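Local coordinates for protein flap endonuclease 1 (Desulfurococcus amylolyticus, PDB 3ORY) that probably cleaves single-stranded 5' flaps from branched DNA during replication and repair, as flap endonucleases of the XPG family do, at residues 13-16 and 17-20; 239-242 and 243-247; 316-319 and 320-324; 326-330 and 331-335. All coordinates share one frame; numbering follows the deposited sequence.

How the contacts relate
In chain order, contact 1 lies in the loop ahead of strand 24-26, contact 2 on helix 237-247, contact 3 on helix 315-325 and contact 4 at the start of helix 330-347. They form two pairs on opposite sides of the chain's centre. Contacts 1 and 2, with centres 11 Å apart, meet where Leu15 packs on Leu240, Ile243 and Leu247, so a segment near the N-terminus is tied to a helix more than 200 residues later. Contacts 3 and 4 have centres 8 Å apart and join the two consecutive C-terminal helices. The centres of the two pairs are about 39 to 44 Å apart, and no contact of one pair touches the other.

Contact 1. Residues 13-16 and 17-20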
# COMPACT_ATOMS: atom_id res chain seq x y z
N VAL A 13 2.60 -4.04 -8.00
CA VAL A 13 2.09 -5.08 -8.86
C VAL A 13 0.63 -5.30 -8.48
O VAL A 13 0.33 -5.74 -7.38
CB VAL A 13 2.91 -6.39 -8.68
CG1 VAL A 13 2.30 -7.54 -9.49
CG2 VAL A 13 4.38 -6.16 -9.07
N ASP A 14 -0.28 -4.98 -9.40
CA ASP A 14 -1.71 -5.09 -9.14
C ASP A 14 -2.27 -6.35 -9.83
O ASP A 14 -2.29 -6.43 -11.06
CB ASP A 14 -2.43 -3.82 -9.59
CG ASP A 14 -3.94 -3.83 -9.30
OD1 ASP A 14 -4.44 -4.74 -8.60
OD2 ASP A 14 -4.63 -2.90 -9.77
N LEU A 15 -2.72 -7.31 -9.03
CA LEU A 15 -3.25 -8.59 -9.53
C LEU A 15 -4.75 -8.71 -9.28
O LEU A 15 -5.33 -9.78 -9.45
CB LEU A 15 -2.52 -9.76 -8.88
CG LEU A 15 -0.99 -9.82 -9.00
CD1 LEU A 15 -0.47 -11.06 -8.28
CD2 LEU A 15 -0.56 -9.81 -10.45
N LYS A 16 -5.37 -7.61 -8.87
CA LYS A 16 -6.78 -7.61 -8.45
C LYS A 16 -7.70 -8.46 -9.32
O LYS A 16 -8.48 -9.26 -8.79
CB LYS A 16 -7.32 -6.17 -8.37
CG LYS A 16 -8.69 -6.07 -7.73
CD LYS A 16 -9.08 -4.59 -7.49
CE LYS A 16 -10.34 -4.49 -6.64
NZ LYS A 16 -11.48 -5.25 -7.24
N ASP A 17 -7.66 -8.29 -10.63
CA ASP A 17 -8.65 -9.00 -11.43
C ASP A 17 -8.27 -10.42 -11.87
O ASP A 17 -9.01 -11.04 -12.63
CB ASP A 17 -9.20 -8.16 -12.59
CG ASP A 17 -8.13 -7.41 -13.34
OD1 ASP A 17 -7.09 -8.03 -13.68
OD2 ASP A 17 -8.33 -6.19 -13.57
N ILE A 18 -7.13 -10.94 -11.39
CA ILE A 18 -6.86 -12.37 -11.55
C ILE A 18 -7.02 -13.17 -10.26
O ILE A 18 -6.93 -14.40 -10.29
CB ILE A 18 -5.51 -12.71 -12.24
CG1 ILE A 18 -4.31 -12.29 -11.38
CG2 ILE A 18 -5.45 -12.11 -13.64
CD1 ILE A 18 -2.99 -12.99 -11.77
N ILE A 19 -7.27 -12.50 -9.13
CA ILE A 19 -7.49 -13.23 -7.88
C ILE A 19 -8.85 -13.94 -7.89
O ILE A 19 -9.88 -13.29 -7.94
CB ILE A 19 -7.42 -12.31 -6.63
CG1 ILE A 19 -6.12 -11.48 -6.60
CG2 ILE A 19 -7.60 -13.14 -5.36
CD1 ILE A 19 -4.82 -12.31 -6.55
N PRO A 20 -8.85 -15.29 -7.82
CA PRO A 20 -10.15 -15.99 -7.79
C PRO A 20 -10.84 -15.84 -6.44
O PRO A 20 -10.18 -15.64 -5.41
CB PRO A 20 -9.79 -17.45 -8.07
CG PRO A 20 -8.30 -17.57 -7.92
CD PRO A 20 -7.71 -16.21 -7.67
O HOH W 1 -5.58 -6.47 -11.78
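The flat carbonyl group of Leu15 receives Ile18 N from above its plane, 41° out of it, and Leu15 O to Ile18 N measures 2.9 Å. The Asp14 carboxylate is also approached over its plane: Lys16 N donates to Asp14 OD1 at 3.0 Å, from 40° out of it. This second bond makes an Asx turn, which leads straight into the first. Ile19 N adds weak, long bonds to Leu15 O and Lys16 O, and Asp17 N donates to a water at 3.0 Å.

The two isoleucines close round the same stretch of backbone. Ile18 holds CG1 between its backbone N and carbonyl carbon (chi1 66°), which lays that atom 3.3 Å from Leu15 O and 4.0 Å from Leu15 CB. Ile19 brings its own CG1 to 3.4 Å from Leu15 O, while its CD1 ends 4.1 Å from Leu15 CB. The carbonyl oxygen is thus wrapped in methylenes as well as held by the amide. An alanine in place of Ile19 is likely to open a gap beside Leu15 CB and Leu15 O, and to weaken the packing on Tyr188 and Leu229.

Lys16 extends outward, whereas Leu15, Ile18 and Ile19 are buried. Ile18 rests on Pro261, Lys262 and Leu265 of helix 261-271. With Lys16 and Asp17 at its two corners, the arrangement is a type I beta turn entered through an Asx turn, in a loop clasped by helices 226-233, 237-247 and 261-271 of the nuclease domain.

Contact 2. Residues 239-242 and 243-247; sequences NLID and IGILL
Asn239 O accepts from Ile243 N at 2.9 Å, the first of four backbone bonds, each reaching four residues along the helix. Leu240 O takes Gly244 N at 3.2 Å, Ile241 O takes Ile245 N at 3.0 Å, and Asp242 O takes Leu246 N at 3.0 Å. Of these donors Ile245 N lies in the plane of its acceptor carbonyl, whereas the other three are tilted by about 20°.

Apolar packing along the helix falls mainly to Ile241 and Ile245, whose side chains slant across one another. Ile241 offers its CG2 branch, set anti to the backbone N, and Ile245 the end of its longer branch, giving 3.9 Å between Ile241 CG2 and Ile245 CD1. Leu246 lays CG 3.4 Å from Asp242 O, shielding a carbonyl that already has its amide partner.

Asp242 runs beside Ile245 and points the same way, its OD1 3.8 Å from Ile245 CD1, carboxylate against methyl. Lys294 also touches Asp242, and a phosphate ion, probably from crystallisation, lies near its carboxylate.

Helices 226-233, 261-271 and 290-298 receive Leu240, Ile243 and Ile241 respectively. Helix 237-247, followed by helix 261-271, is consistent with the helix-two-turn-helix region of flap endonucleases. Its chemistry is that of a buried helix: internal bonds satisfy the amides of residues 243-246, Ile245 O takes Asn252 ND2 beyond the helix, and Asp242 brings a buried carboxylate into a largely apolar surface.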
# COMPACT_ATOMS: atom_id res chain seq x y z
N ASN A 239 5.83 -19.13 -11.26
CA ASN A 239 4.82 -18.62 -12.20
C ASN A 239 4.24 -17.28 -11.73
O ASN A 239 4.11 -16.35 -12.52
CB ASN A 239 3.65 -19.59 -12.37
CG ASN A 239 4.01 -20.91 -13.06
OD1 ASN A 239 5.06 -21.07 -13.72
ND2 ASN A 239 3.13 -21.87 -12.90
N LEU A 240 3.89 -17.20 -10.44
CA LEU A 240 3.33 -15.95 -9.88
C LEU A 240 4.32 -14.79 -9.99
O LEU A 240 3.96 -13.66 -10.39
CB LEU A 240 2.91 -16.13 -8.42
CG LEU A 240 2.19 -14.93 -7.78
CD1 LEU A 240 0.80 -14.72 -8.44
CD2 LEU A 240 2.04 -15.05 -6.28
N ILE A 241 5.57 -15.06 -9.62
CA ILE A 241 6.63 -14.06 -9.76
C ILE A 241 6.75 -13.63 -11.23
O ILE A 241 6.86 -12.44 -11.52
CB ILE A 241 7.97 -14.60 -9.21
CG1 ILE A 241 7.89 -14.71 -7.68
CG2 ILE A 241 9.13 -13.68 -9.64
CD1 ILE A 241 9.07 -15.50 -7.05
N ASP A 242 6.71 -14.59 -12.14
CA ASP A 242 6.83 -14.28 -13.56
C ASP A 242 5.68 -13.38 -14.04
O ASP A 242 5.90 -12.49 -14.87
CB ASP A 242 6.92 -15.55 -14.40
CG ASP A 242 8.35 -16.10 -14.48
OD1 ASP A 242 9.29 -15.46 -13.96
OD2 ASP A 242 8.56 -17.18 -15.06
N ILE A 243 4.48 -13.60 -13.52
CA ILE A 243 3.36 -12.72 -13.82
C ILE A 243 3.72 -11.28 -13.43
O ILE A 243 3.52 -10.34 -14.22
CB ILE A 243 2.03 -13.17 -13.16
CG1 ILE A 243 1.55 -14.49 -13.78
CG2 ILE A 243 0.95 -12.10 -13.34
CD1 ILE A 243 0.46 -15.19 -12.97
N GLY A 244 4.29 -11.12 -12.24
CA GLY A 244 4.71 -9.80 -11.76
C GLY A 244 5.74 -9.14 -12.66
O GLY A 244 5.68 -7.92 -12.91
N ILE A 245 6.71 -9.94 -13.13
CA ILE A 245 7.77 -9.46 -14.01
C ILE A 245 7.19 -8.97 -15.35
O ILE A 245 7.64 -7.95 -15.90
CB ILE A 245 8.87 -10.54 -14.21
CG1 ILE A 245 9.64 -10.76 -12.89
CG2 ILE A 245 9.82 -10.16 -15.34
CD1 ILE A 245 10.55 -12.00 -12.87
N LEU A 246 6.19 -9.68 -15.86
CA LEU A 246 5.54 -9.26 -17.11
C LEU A 246 4.81 -7.94 -16.93
O LEU A 246 4.75 -7.12 -17.85
CB LEU A 246 4.57 -10.34 -17.61
CG LEU A 246 5.23 -11.62 -18.13
CD1 LEU A 246 4.17 -12.58 -18.65
CD2 LEU A 246 6.21 -11.29 -19.23
N LEU A 247 4.27 -7.74 -15.73
CA LEU A 247 3.57 -6.50 -15.41
C LEU A 247 4.53 -5.34 -15.10
O LEU A 247 4.24 -4.18 -15.41
CB LEU A 247 2.58 -6.73 -14.26
CG LEU A 247 1.48 -7.77 -14.54
CD1 LEU A 247 0.56 -7.87 -13.32
CD2 LEU A 247 0.67 -7.40 -15.78

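Contact 3. Residues 316-319 and 320-324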
# COMPACT_ATOMS: atom_id res chain seq x y z
N ASP A 316 2.20 14.61 24.01
CA ASP A 316 2.75 15.92 23.71
C ASP A 316 3.58 15.91 22.42
O ASP A 316 3.50 16.85 21.63
CB ASP A 316 3.55 16.49 24.86
CG ASP A 316 3.80 17.98 24.69
OD1 ASP A 316 2.86 18.76 24.93
OD2 ASP A 316 4.91 18.37 24.31
N ALA A 317 4.37 14.85 22.22
CA ALA A 317 5.20 14.73 21.02
C ALA A 317 4.31 14.63 19.78
O ALA A 317 4.61 15.24 18.76
CB ALA A 317 6.13 13.52 21.12
N VAL A 318 3.20 13.90 19.89
CA VAL A 318 2.23 13.85 18.79
C VAL A 318 1.66 15.25 18.52
O VAL A 318 1.61 15.69 17.37
CB VAL A 318 1.07 12.85 19.04
CG1 VAL A 318 0.05 12.92 17.91
CG2 VAL A 318 1.60 11.42 19.18
N LYS A 319 1.27 15.96 19.58
CA LYS A 319 0.76 17.33 19.43
C LYS A 319 1.77 18.25 18.76
O LYS A 319 1.42 19.01 17.85
CB LYS A 319 0.35 17.94 20.78
CG LYS A 319 -0.17 19.37 20.61
CD LYS A 319 0.40 20.36 21.61
CE LYS A 319 1.89 20.32 21.71
NZ LYS A 319 2.41 21.64 22.15
N ARG A 320 3.03 18.19 19.20
CA ARG A 320 4.09 19.01 18.61
C ARG A 320 4.20 18.79 17.10
O ARG A 320 4.18 19.75 16.32
CB ARG A 320 5.44 18.79 19.32
CG ARG A 320 5.48 19.38 20.76
CD ARG A 320 6.92 19.52 21.32
NE ARG A 320 7.76 18.35 21.01
CZ ARG A 320 7.90 17.28 21.79
NH1 ARG A 320 7.28 17.21 22.97
NH2 ARG A 320 8.69 16.28 21.40
N ILE A 321 4.27 17.53 16.68
CA ILE A 321 4.33 17.20 15.25
C ILE A 321 3.08 17.68 14.48
O ILE A 321 3.20 18.46 13.53
CB ILE A 321 4.56 15.68 15.03
CG1 ILE A 321 5.94 15.28 15.57
CG2 ILE A 321 4.47 15.34 13.55
CD1 ILE A 321 6.12 13.80 15.82
N LEU A 322 1.90 17.24 14.90
CA LEU A 322 0.67 17.52 14.15
C LEU A 322 0.16 18.95 14.30
O LEU A 322 -0.05 19.65 13.30
CB LEU A 322 -0.44 16.53 14.51
CG LEU A 322 -0.14 15.05 14.26
CD1 LEU A 322 -1.36 14.22 14.60
CD2 LEU A 322 0.30 14.80 12.82
N VAL A 323 -0.04 19.39 15.53
CA VAL A 323 -0.60 20.71 15.78
C VAL A 323 0.43 21.82 15.53
O VAL A 323 0.20 22.69 14.69
CB VAL A 323 -1.24 20.83 17.19
CG1 VAL A 323 -1.87 22.22 17.41
CG2 VAL A 323 -2.28 19.73 17.40
N ASP A 324 1.55 21.80 16.24
CA ASP A 324 2.50 22.92 16.19
C ASP A 324 3.23 23.02 14.85
O ASP A 324 3.30 24.09 14.26
CB ASP A 324 3.51 22.84 17.34
CG ASP A 324 2.83 22.80 18.70
OD1 ASP A 324 1.68 23.26 18.81
OD2 ASP A 324 3.45 22.31 19.66
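Lys319 O is gripped by two amides, Val323 N at 2.8 Å and Asp324 N at 3.2 Å. The bond from Asp324 N spans five residues and marks a wider, pi-type turn within helix 315-325. Upstream the pattern is regular, and Leu322 N meets Val318 O at 2.9 Å with an almost straight N-H (176°).

The same five-residue spacing carries a salt bridge. The Lys319 chain, bent at chi2 and chi3, slants across Asp324 and sets NZ 2.8 Å from Asp324 OD2, on that oxygen's syn lone pair. On its way Lys319 CG passes 3.9 Å from Val323 CG2. Without the long chain of Lys319, as with an alanine here, the Asp324 carboxylate would probably lose its charged mate in this helix, and Val323 CG2 its contact with CG. Both ends of the bridge touch a crystal neighbour, which may influence their pose.

A second salt bridge joins residues four apart. Arg320 NH1 reaches Asp316 OD2 at 3.0 Å through the anti lone pair; the oxygen lies near the guanidinium plane, although carboxylate and guanidinium are turned 47° against each other. Ala317 CA sits over one face of that guanidinium, 3.6 Å above its plane and towards the rim. On a buried flank the side chains of Val318 and Leu322 lie side by side, with Val318 CG1 and Leu322 CD1 3.8 Å apart.

Val318 also packs on Leu152, Ala155 and Met156 of helix 143-156, while both Val318 and Leu322 touch Phe76 of helix 70-84. Val323 and the chain of Lys319 meet helix 330-347, while Asp316, Arg320 and Asp324 are exposed.

Contact 4. Residues 326-330 and 331-335; sequences HDFSI and DRVST
Ser329 and Arg332 meet in two ways at the start of helix 330-347. Ser329 OG, anti to its own backbone N (chi1 153°), turns to the helix end and accepts from Arg332 N at 3.1 Å in a nearly straight line (176°), so Ser329 is the N-cap. The Arg332 chain, bent at chi3, then folds back and lays its guanidinium flat against the same serine: Ser329 CB lies over one face, 3.4 Å above the plane and towards the rim, with NH1 the nearest of the group's atoms. Hydroxyl and methylene of one small residue thus serve backbone and side chain of the other.

Phe328 and Val333 bracket this cap. Phe328 CB touches Val333 CG2 at 3.7 Å, and the methyl stands obliquely to the aromatic ring. A residue just before the N-cap packing on one four positions beyond it is a hydrophobic staple. Between them Ser329 O accepts Val333 N at 2.9 Å.

On the outer side, Ser334 doubles the grip on Ile330 O. Ser334 N reaches Ile330 O at 2.9 Å and Ser334 OG reaches it at 2.7 Å, from opposite faces of the carbonyl plane. Ile330 in turn holds CD1 3.4 Å from Ser334 OG, while its side chain crosses that of Asp331 at about a right angle.

The preceding loop is fastened by His326 and Asp327, which bond to Asp63 and Asn64. Phe328 lies on Ser73 and Arg332 on Tyr77, both of helix 70-84, and Val333 faces Val323 of helix 315-325, so the capped end is wedged against two helices.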
# COMPACT_ATOMS: atom_id res chain seq x y z
N HIS A 326 2.49 21.24 11.96
CA HIS A 326 1.68 21.00 10.76
C HIS A 326 0.24 21.51 10.81
O HIS A 326 -0.59 21.19 9.94
CB HIS A 326 1.75 19.52 10.36
CG HIS A 326 3.12 19.08 9.94
ND1 HIS A 326 3.69 19.49 8.75
CD2 HIS A 326 4.05 18.30 10.55
CE1 HIS A 326 4.90 18.97 8.65
NE2 HIS A 326 5.14 18.25 9.72
N ASP A 327 -0.06 22.31 11.84
CA ASP A 327 -1.29 23.09 11.93
C ASP A 327 -2.59 22.28 11.95
O ASP A 327 -3.64 22.79 11.55
CB ASP A 327 -1.32 24.16 10.82
CG ASP A 327 -0.09 25.05 10.86
OD1 ASP A 327 0.05 25.80 11.84
OD2 ASP A 327 0.74 24.97 9.92
N PHE A 328 -2.52 21.04 12.43
CA PHE A 328 -3.72 20.22 12.66
C PHE A 328 -4.52 20.86 13.79
O PHE A 328 -3.97 21.57 14.63
CB PHE A 328 -3.33 18.81 13.10
CG PHE A 328 -2.97 17.89 11.97
CD1 PHE A 328 -3.68 16.71 11.77
CD2 PHE A 328 -1.89 18.17 11.12
CE1 PHE A 328 -3.34 15.83 10.74
CE2 PHE A 328 -1.54 17.30 10.08
CZ PHE A 328 -2.27 16.13 9.89
N SER A 329 -5.82 20.59 13.82
CA SER A 329 -6.68 21.12 14.87
C SER A 329 -6.35 20.53 16.25
O SER A 329 -6.35 19.31 16.41
CB SER A 329 -8.15 20.85 14.55
OG SER A 329 -8.90 20.80 15.75
N ILE A 330 -6.10 21.40 17.23
CA ILE A 330 -5.79 20.97 18.59
C ILE A 330 -6.93 20.16 19.23
O ILE A 330 -6.69 19.18 19.93
CB ILE A 330 -5.34 22.15 19.50
CG1 ILE A 330 -4.91 21.64 20.88
CG2 ILE A 330 -6.44 23.22 19.62
CD1 ILE A 330 -3.78 20.63 20.86
N ASP A 331 -8.17 20.57 18.96
CA ASP A 331 -9.36 19.86 19.44
C ASP A 331 -9.41 18.45 18.87
O ASP A 331 -9.52 17.47 19.63
CB ASP A 331 -10.65 20.62 19.06
CG ASP A 331 -10.92 21.83 19.96
OD1 ASP A 331 -10.08 22.16 20.84
OD2 ASP A 331 -11.98 22.46 19.78
N ARG A 332 -9.31 18.34 17.55
CA ARG A 332 -9.40 17.05 16.89
C ARG A 332 -8.26 16.12 17.31
O ARG A 332 -8.50 14.94 17.60
CB ARG A 332 -9.50 17.20 15.36
CG ARG A 332 -10.89 17.68 14.90
CD ARG A 332 -11.11 17.49 13.39
NE ARG A 332 -10.37 18.47 12.60
CZ ARG A 332 -10.82 19.69 12.30
NH1 ARG A 332 -10.08 20.52 11.57
NH2 ARG A 332 -12.02 20.10 12.73
N VAL A 333 -7.04 16.65 17.38
CA VAL A 333 -5.89 15.85 17.78
C VAL A 333 -5.99 15.41 19.25
O VAL A 333 -5.77 14.23 19.56
CB VAL A 333 -4.54 16.56 17.47
CG1 VAL A 333 -3.38 15.84 18.13
CG2 VAL A 333 -4.34 16.66 15.97
N SER A 334 -6.33 16.34 20.13
CA SER A 334 -6.47 16.02 21.56
C SER A 334 -7.55 14.96 21.84
O SER A 334 -7.31 14.01 22.59
CB SER A 334 -6.72 17.28 22.39
OG SER A 334 -5.66 18.20 22.23
N THR A 335 -8.73 15.14 21.24
CA THR A 335 -9.83 14.17 21.36
C THR A 335 -9.39 12.78 20.87
O THR A 335 -9.61 11.78 21.56
CB THR A 335 -11.10 14.66 20.60
OG1 THR A 335 -11.53 15.91 21.14
CG2 THR A 335 -12.23 13.66 20.73